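Local coordinates for Tol-Pal system protein TolB (Acinetobacter baumannii, PDB 7MX5), which probably serves as the periplasmic component of the Tol-Pal system, which is thought to support outer membrane invagination during cell division and outer membrane integrity, at residues 48-53 with 61-66; 68-73 with 89-94. All blocks are in the same frame, centred on the assembly; numbering follows the deposited sequence.

Interaction 1: 48-53 with 61-66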
loop_
_atom_site.group_PDB
_atom_site.type_symbol
_atom_site.label_atom_id
_atom_site.label_comp_id
_atom_site.label_asym_id
_atom_site.label_seq_id
_atom_site.Cartn_x
_atom_site.Cartn_y
_atom_site.Cartn_z
ATOM N N ASN A 48 -29.649 -8.075 -8.087
ATOM C CA ASN A 48 -30.904 -7.468 -8.536
ATOM C C ASN A 48 -30.683 -6.791 -9.891
ATOM O O ASN A 48 -30.701 -5.568 -10.033
ATOM C CB ASN A 48 -31.422 -6.485 -7.495
ATOM C CG ASN A 48 -32.053 -7.178 -6.303
ATOM O OD1 ASN A 48 -32.314 -8.381 -6.335
ATOM N ND2 ASN A 48 -32.300 -6.421 -5.241
ATOM N N LEU A 49 -30.482 -7.628 -10.907
ATOM C CA LEU A 49 -30.146 -7.090 -12.219
ATOM C C LEU A 49 -31.405 -6.795 -13.029
ATOM O O LEU A 49 -32.374 -7.559 -12.974
ATOM C CB LEU A 49 -29.259 -8.060 -12.990
ATOM C CG LEU A 49 -27.834 -7.548 -13.188
ATOM C CD1 LEU A 49 -27.118 -7.501 -11.862
ATOM C CD2 LEU A 49 -27.084 -8.425 -14.170
ATOM N N PRO A 50 -31.392 -5.692 -13.782
ATOM C CA PRO A 50 -32.563 -5.313 -14.581
ATOM C C PRO A 50 -32.624 -5.929 -15.969
ATOM O O PRO A 50 -33.662 -5.797 -16.631
ATOM C CB PRO A 50 -32.403 -3.791 -14.680
ATOM C CG PRO A 50 -30.919 -3.617 -14.755
ATOM C CD PRO A 50 -30.342 -4.659 -13.824
ATOM N N ALA A 51 -31.562 -6.582 -16.431
ATOM C CA ALA A 51 -31.531 -7.137 -17.778
ATOM C C ALA A 51 -30.670 -8.396 -17.767
ATOM O O ALA A 51 -30.274 -8.891 -16.708
ATOM C CB ALA A 51 -31.024 -6.096 -18.782
ATOM N N ASN A 52 -30.379 -8.912 -18.960
ATOM C CA ASN A 52 -29.584 -10.128 -19.118
ATOM C C ASN A 52 -28.698 -9.958 -20.345
ATOM O O ASN A 52 -29.200 -9.903 -21.472
ATOM C CB ASN A 52 -30.481 -11.359 -19.256
ATOM C CG ASN A 52 -29.710 -12.658 -19.133
ATOM O OD1 ASN A 52 -28.698 -12.731 -18.435
ATOM N ND2 ASN A 52 -30.187 -13.695 -19.813
ATOM N N ALA A 53 -27.388 -9.873 -20.126
ATOM C CA ALA A 53 -26.417 -9.709 -21.198
ATOM C C ALA A 53 -25.326 -10.761 -21.058
ATOM O O ALA A 53 -25.197 -11.425 -20.026
ATOM C CB ALA A 53 -25.807 -8.300 -21.191
ATOM N N SER A 61 -30.467 -0.239 -24.248
ATOM C CA SER A 61 -31.713 0.446 -23.920
ATOM C C SER A 61 -32.184 0.122 -22.509
ATOM O O SER A 61 -32.762 0.984 -21.837
ATOM C CB SER A 61 -32.798 0.081 -24.933
ATOM O OG SER A 61 -33.203 -1.268 -24.783
ATOM N N ASP A 62 -31.942 -1.102 -22.040
ATOM C CA ASP A 62 -32.428 -1.530 -20.734
ATOM C C ASP A 62 -31.483 -1.162 -19.600
ATOM O O ASP A 62 -31.936 -0.983 -18.463
ATOM C CB ASP A 62 -32.664 -3.042 -20.736
ATOM C CG ASP A 62 -33.351 -3.520 -21.999
ATOM O OD1 ASP A 62 -34.304 -2.848 -22.447
ATOM O OD2 ASP A 62 -32.936 -4.563 -22.545
ATOM N N TRP A 63 -30.183 -1.050 -19.875
ATOM C CA TRP A 63 -29.247 -0.653 -18.832
ATOM C C TRP A 63 -29.309 0.840 -18.550
ATOM O O TRP A 63 -29.089 1.258 -17.407
ATOM C CB TRP A 63 -27.827 -1.068 -19.211
ATOM C CG TRP A 63 -27.695 -2.541 -19.383
ATOM C CD1 TRP A 63 -27.650 -3.230 -20.559
ATOM C CD2 TRP A 63 -27.617 -3.520 -18.340
ATOM N NE1 TRP A 63 -27.536 -4.576 -20.314
ATOM C CE2 TRP A 63 -27.513 -4.781 -18.960
ATOM C CE3 TRP A 63 -27.616 -3.450 -16.944
ATOM C CZ2 TRP A 63 -27.412 -5.962 -18.230
ATOM C CZ3 TRP A 63 -27.515 -4.625 -16.222
ATOM C CH2 TRP A 63 -27.415 -5.865 -16.866
ATOM N N GLN A 64 -29.604 1.657 -19.562
ATOM C CA GLN A 64 -29.870 3.063 -19.288
ATOM C C GLN A 64 -31.116 3.213 -18.432
ATOM O O GLN A 64 -31.149 4.034 -17.507
ATOM C CB GLN A 64 -30.015 3.854 -20.591
ATOM C CG GLN A 64 -29.990 5.369 -20.382
ATOM C CD GLN A 64 -31.356 5.998 -20.115
ATOM O OE1 GLN A 64 -32.289 5.354 -19.642
ATOM N NE2 GLN A 64 -31.448 7.294 -20.362
ATOM N N ALA A 65 -32.158 2.432 -18.735
ATOM C CA ALA A 65 -33.428 2.561 -18.027
ATOM C C ALA A 65 -33.244 2.403 -16.524
ATOM O O ALA A 65 -33.894 3.097 -15.734
ATOM C CB ALA A 65 -34.429 1.535 -18.558
ATOM N N ALA A 66 -32.358 1.501 -16.110
ATOM C CA ALA A 66 -32.045 1.305 -14.704
ATOM C C ALA A 66 -30.934 2.227 -14.218
ATOM O O ALA A 66 -30.431 2.035 -13.106
ATOM C CB ALA A 66 -31.659 -0.152 -14.449
#
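Pro50 and Ala51 of the irregular segment 48-53 run past the last turn of a short helix, with Ala51 CA 6.4 Å from Asp62 CA and Pro50 CA 6.6 Å from Ala66 CA, the residue at which the chain leaves the helical conformation. No hydrogen bond crosses between the two segments; what joins them is apolar contact, most of it gathered round the indole of Trp63. The methyl of Ala51 lies over one face of that ring, its CB 4.0 Å from the centroid of the six-membered ring of Trp63 and 24° off the ring normal, a CH-pi contact displaced toward the rim. Leu49 meets the same ring differently: Leu49 CD2 comes in at the edge, in the ring plane, 3.7 Å from Trp63 CH2. Pro50 sets its CD obliquely against Trp63 CZ3, also at 3.7 Å, with the pyrrolidine roughly at a right angle to the tryptophan side chain. The adjoining CG of Pro50 touches both Trp63 CZ3 and, at 3.6 Å, Ala66 CB, so the proline spans the indole and the helix end. Ala53 CB adds a looser, slanting contact to Trp63 CZ2. With CG anti to its own carbonyl carbon (chi1 -61°), the Trp63 side chain brings its benzo half to the loop. The methylene of Asp62 rests against the Ala51 methyl, while its OD1 accepts a hydrogen bond from Ser61 OG, which stands above the carboxylate plane. This apolar loop-on-helix contact, centred on one buried tryptophan, packs the connection between edge strand 43-45 and helix 60-65 onto that helix within the TolB amino-terminal domain. It lies beside strand 70-78, whose Val71 packs on Trp63 and whose Thr73 meets Ala53.

Interaction 2: 68-73 with 89-94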
loop_
_atom_site.group_PDB
_atom_site.type_symbol
_atom_site.label_atom_id
_atom_site.label_comp_id
_atom_site.label_asym_id
_atom_site.label_seq_id
_atom_site.Cartn_x
_atom_site.Cartn_y
_atom_site.Cartn_z
ATOM N N ILE A 68 -27.845 2.448 -15.276
ATOM C CA ILE A 68 -26.587 1.711 -15.208
ATOM C C ILE A 68 -25.710 2.165 -16.370
ATOM O O ILE A 68 -26.116 2.009 -17.532
ATOM C CB ILE A 68 -26.817 0.194 -15.255
ATOM C CG1 ILE A 68 -27.921 -0.209 -14.273
ATOM C CG2 ILE A 68 -25.523 -0.549 -14.958
ATOM C CD1 ILE A 68 -27.481 -0.222 -12.825
ATOM N N PRO A 69 -24.526 2.723 -16.115
ATOM C CA PRO A 69 -23.676 3.187 -17.218
ATOM C C PRO A 69 -22.676 2.147 -17.706
ATOM O O PRO A 69 -22.241 2.205 -18.860
ATOM C CB PRO A 69 -22.960 4.402 -16.617
ATOM C CG PRO A 69 -22.955 4.159 -15.131
ATOM C CD PRO A 69 -24.011 3.134 -14.798
ATOM N N TYR A 70 -22.299 1.196 -16.852
ATOM C CA TYR A 70 -21.252 0.236 -17.180
ATOM C C TYR A 70 -21.714 -1.173 -16.843
ATOM O O TYR A 70 -22.245 -1.416 -15.754
ATOM C CB TYR A 70 -19.955 0.565 -16.432
ATOM C CG TYR A 70 -19.484 1.986 -16.648
ATOM C CD1 TYR A 70 -19.118 2.431 -17.912
ATOM C CD2 TYR A 70 -19.412 2.884 -15.591
ATOM C CE1 TYR A 70 -18.691 3.730 -18.117
ATOM C CE2 TYR A 70 -18.986 4.185 -15.786
ATOM C CZ TYR A 70 -18.625 4.602 -17.050
ATOM O OH TYR A 70 -18.199 5.896 -17.249
ATOM N N VAL A 71 -21.508 -2.098 -17.781
ATOM C CA VAL A 71 -21.889 -3.496 -17.621
ATOM C C VAL A 71 -20.690 -4.369 -17.962
ATOM O O VAL A 71 -19.996 -4.127 -18.956
ATOM C CB VAL A 71 -23.097 -3.865 -18.510
ATOM C CG1 VAL A 71 -23.549 -5.292 -18.231
ATOM C CG2 VAL A 71 -24.239 -2.884 -18.296
ATOM N N VAL A 72 -20.449 -5.387 -17.138
ATOM C CA VAL A 72 -19.333 -6.309 -17.312
ATOM C C VAL A 72 -19.892 -7.704 -17.556
ATOM O O VAL A 72 -20.757 -8.171 -16.804
ATOM C CB VAL A 72 -18.396 -6.305 -16.089
ATOM C CG1 VAL A 72 -17.299 -7.346 -16.253
ATOM C CG2 VAL A 72 -17.800 -4.924 -15.882
ATOM N N THR A 73 -19.401 -8.363 -18.601
ATOM C CA THR A 73 -19.794 -9.723 -18.934
ATOM C C THR A 73 -18.555 -10.605 -19.009
ATOM O O THR A 73 -17.430 -10.118 -19.144
ATOM C CB THR A 73 -20.558 -9.774 -20.262
ATOM O OG1 THR A 73 -19.913 -8.922 -21.218
ATOM C CG2 THR A 73 -21.989 -9.303 -20.064
ATOM N N LEU A 89 -16.009 -5.119 -20.985
ATOM C CA LEU A 89 -16.504 -3.944 -20.276
ATOM C C LEU A 89 -17.232 -3.070 -21.283
ATOM O O LEU A 89 -16.626 -2.600 -22.250
ATOM C CB LEU A 89 -15.362 -3.173 -19.609
ATOM C CG LEU A 89 -15.737 -1.859 -18.919
ATOM C CD1 LEU A 89 -16.882 -2.067 -17.938
ATOM C CD2 LEU A 89 -14.531 -1.252 -18.220
ATOM N N TYR A 90 -18.526 -2.855 -21.060
ATOM C CA TYR A 90 -19.385 -2.174 -22.020
ATOM C C TYR A 90 -19.772 -0.800 -21.492
ATOM O O TYR A 90 -20.354 -0.687 -20.408
ATOM C CB TYR A 90 -20.635 -3.001 -22.315
ATOM C CG TYR A 90 -21.416 -2.506 -23.511
ATOM C CD1 TYR A 90 -20.999 -2.796 -24.803
ATOM C CD2 TYR A 90 -22.566 -1.746 -23.349
ATOM C CE1 TYR A 90 -21.706 -2.346 -25.901
ATOM C CE2 TYR A 90 -23.282 -1.291 -24.441
ATOM C CZ TYR A 90 -22.846 -1.594 -25.714
ATOM O OH TYR A 90 -23.552 -1.145 -26.807
ATOM N N ASP A 91 -19.452 0.238 -22.265
ATOM C CA ASP A 91 -19.937 1.585 -21.998
ATOM C C ASP A 91 -21.333 1.722 -22.594
ATOM O O ASP A 91 -21.509 1.579 -23.809
ATOM C CB ASP A 91 -18.980 2.619 -22.590
ATOM C CG ASP A 91 -19.298 4.041 -22.153
ATOM O OD1 ASP A 91 -20.458 4.481 -22.301
ATOM O OD2 ASP A 91 -18.376 4.728 -21.665
ATOM N N VAL A 92 -22.323 1.997 -21.745
ATOM C CA VAL A 92 -23.709 2.002 -22.205
ATOM C C VAL A 92 -24.037 3.295 -22.943
ATOM O O VAL A 92 -24.675 3.269 -24.003
ATOM C CB VAL A 92 -24.659 1.763 -21.017
ATOM C CG1 VAL A 92 -26.034 2.355 -21.294
ATOM C CG2 VAL A 92 -24.763 0.276 -20.719
ATOM N N GLN A 93 -23.613 4.440 -22.405
ATOM C CA GLN A 93 -23.910 5.716 -23.050
ATOM C C GLN A 93 -23.249 5.804 -24.420
ATOM O O GLN A 93 -23.894 6.161 -25.413
ATOM C CB GLN A 93 -23.464 6.874 -22.157
ATOM C CG GLN A 93 -24.142 6.902 -20.797
ATOM C CD GLN A 93 -25.597 7.323 -20.879
ATOM O OE1 GLN A 93 -26.018 7.959 -21.845
ATOM N NE2 GLN A 93 -26.374 6.965 -19.863
ATOM N N LYS A 94 -21.961 5.475 -24.493
ATOM C CA LYS A 94 -21.251 5.463 -25.766
ATOM C C LYS A 94 -21.604 4.257 -26.626
ATOM O O LYS A 94 -21.285 4.258 -27.820
ATOM C CB LYS A 94 -19.741 5.504 -25.522
ATOM C CG LYS A 94 -19.300 6.624 -24.592
ATOM C CD LYS A 94 -17.850 7.008 -24.828
ATOM C CE LYS A 94 -17.533 8.368 -24.226
ATOM N NZ LYS A 94 -16.076 8.678 -24.281
HETATM O O HOH W 1 -26.846 4.748 -18.704
#
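Val71 and Tyr90 form the antiparallel hydrogen-bonded pair at the middle of this contact: Tyr90 N donates to Val71 O at 2.9 Å, and Val71 N returns a longer bond to Tyr90 O at 3.2 Å. Tyr90 O also receives a CA-H...O contact from Tyr70 CA. Val92 N gives its hydrogen to Pro69 O at 2.9 Å, extending the pairing one step past the regular strands. One residue earlier, Ile68 O accepts from a water 3.1 Å away, which in turn takes a weak bond from Gln93 NE2. Asp91 turns its carboxylate to its own chain: Asp91 OD1 receives Lys94 N at 2.8 Å from above the carboxylate plane, an Asx motif that ties down the turn after the strand. Asp91 OD2 lies at the edge of the Tyr70 ring, in its plane, 3.7 Å from Tyr70 CE1, with carboxylate and ring nearly perpendicular (88°). Apolar contacts occupy both faces of the sheet. On the face of Tyr70 and Val72, Leu89 CD1 packs 3.6 Å from Val72 CG2; on that of Tyr90, Val71 CG2 meets Val92 CG2. Ile121 of helix 110-126 covers Val72 and Leu89, whereas helix 60-65 lies on the face of Val71, where Ala60 touches Val92. Backbone bonds from Tyr70 and Val72 to Ala18, and from Leu89 to Leu98, continue the sheet outward. These are the open ends of the beta hairpin 70-78/83-91, within the mixed, helix-flanked sheet of the TolB amino-terminal domain.

In the fold
Interactions 1 and 2 follow one another along the chain, the first closing before the second opens, and their centres lie about 10 Å apart within the TolB amino-terminal domain. Helix 60-65 is followed, after a short connection, by strand 70-78, and at this junction Trp63 O lies 2.7 Å from Ile68 N, a probable hydrogen bond. The side chain of the same tryptophan is shared by both contacts. The loop and short helix of interaction 1 are thus laid on one face of the mixed sheet at the hairpin, while helix 110-126 covers the other, so that this end of the sheet is sandwiched between them. Both contacts lie far from the chain's centre (about 36 and 29 Å, centre to centre), on the side of the amino-terminal domain remote from the beta-propeller.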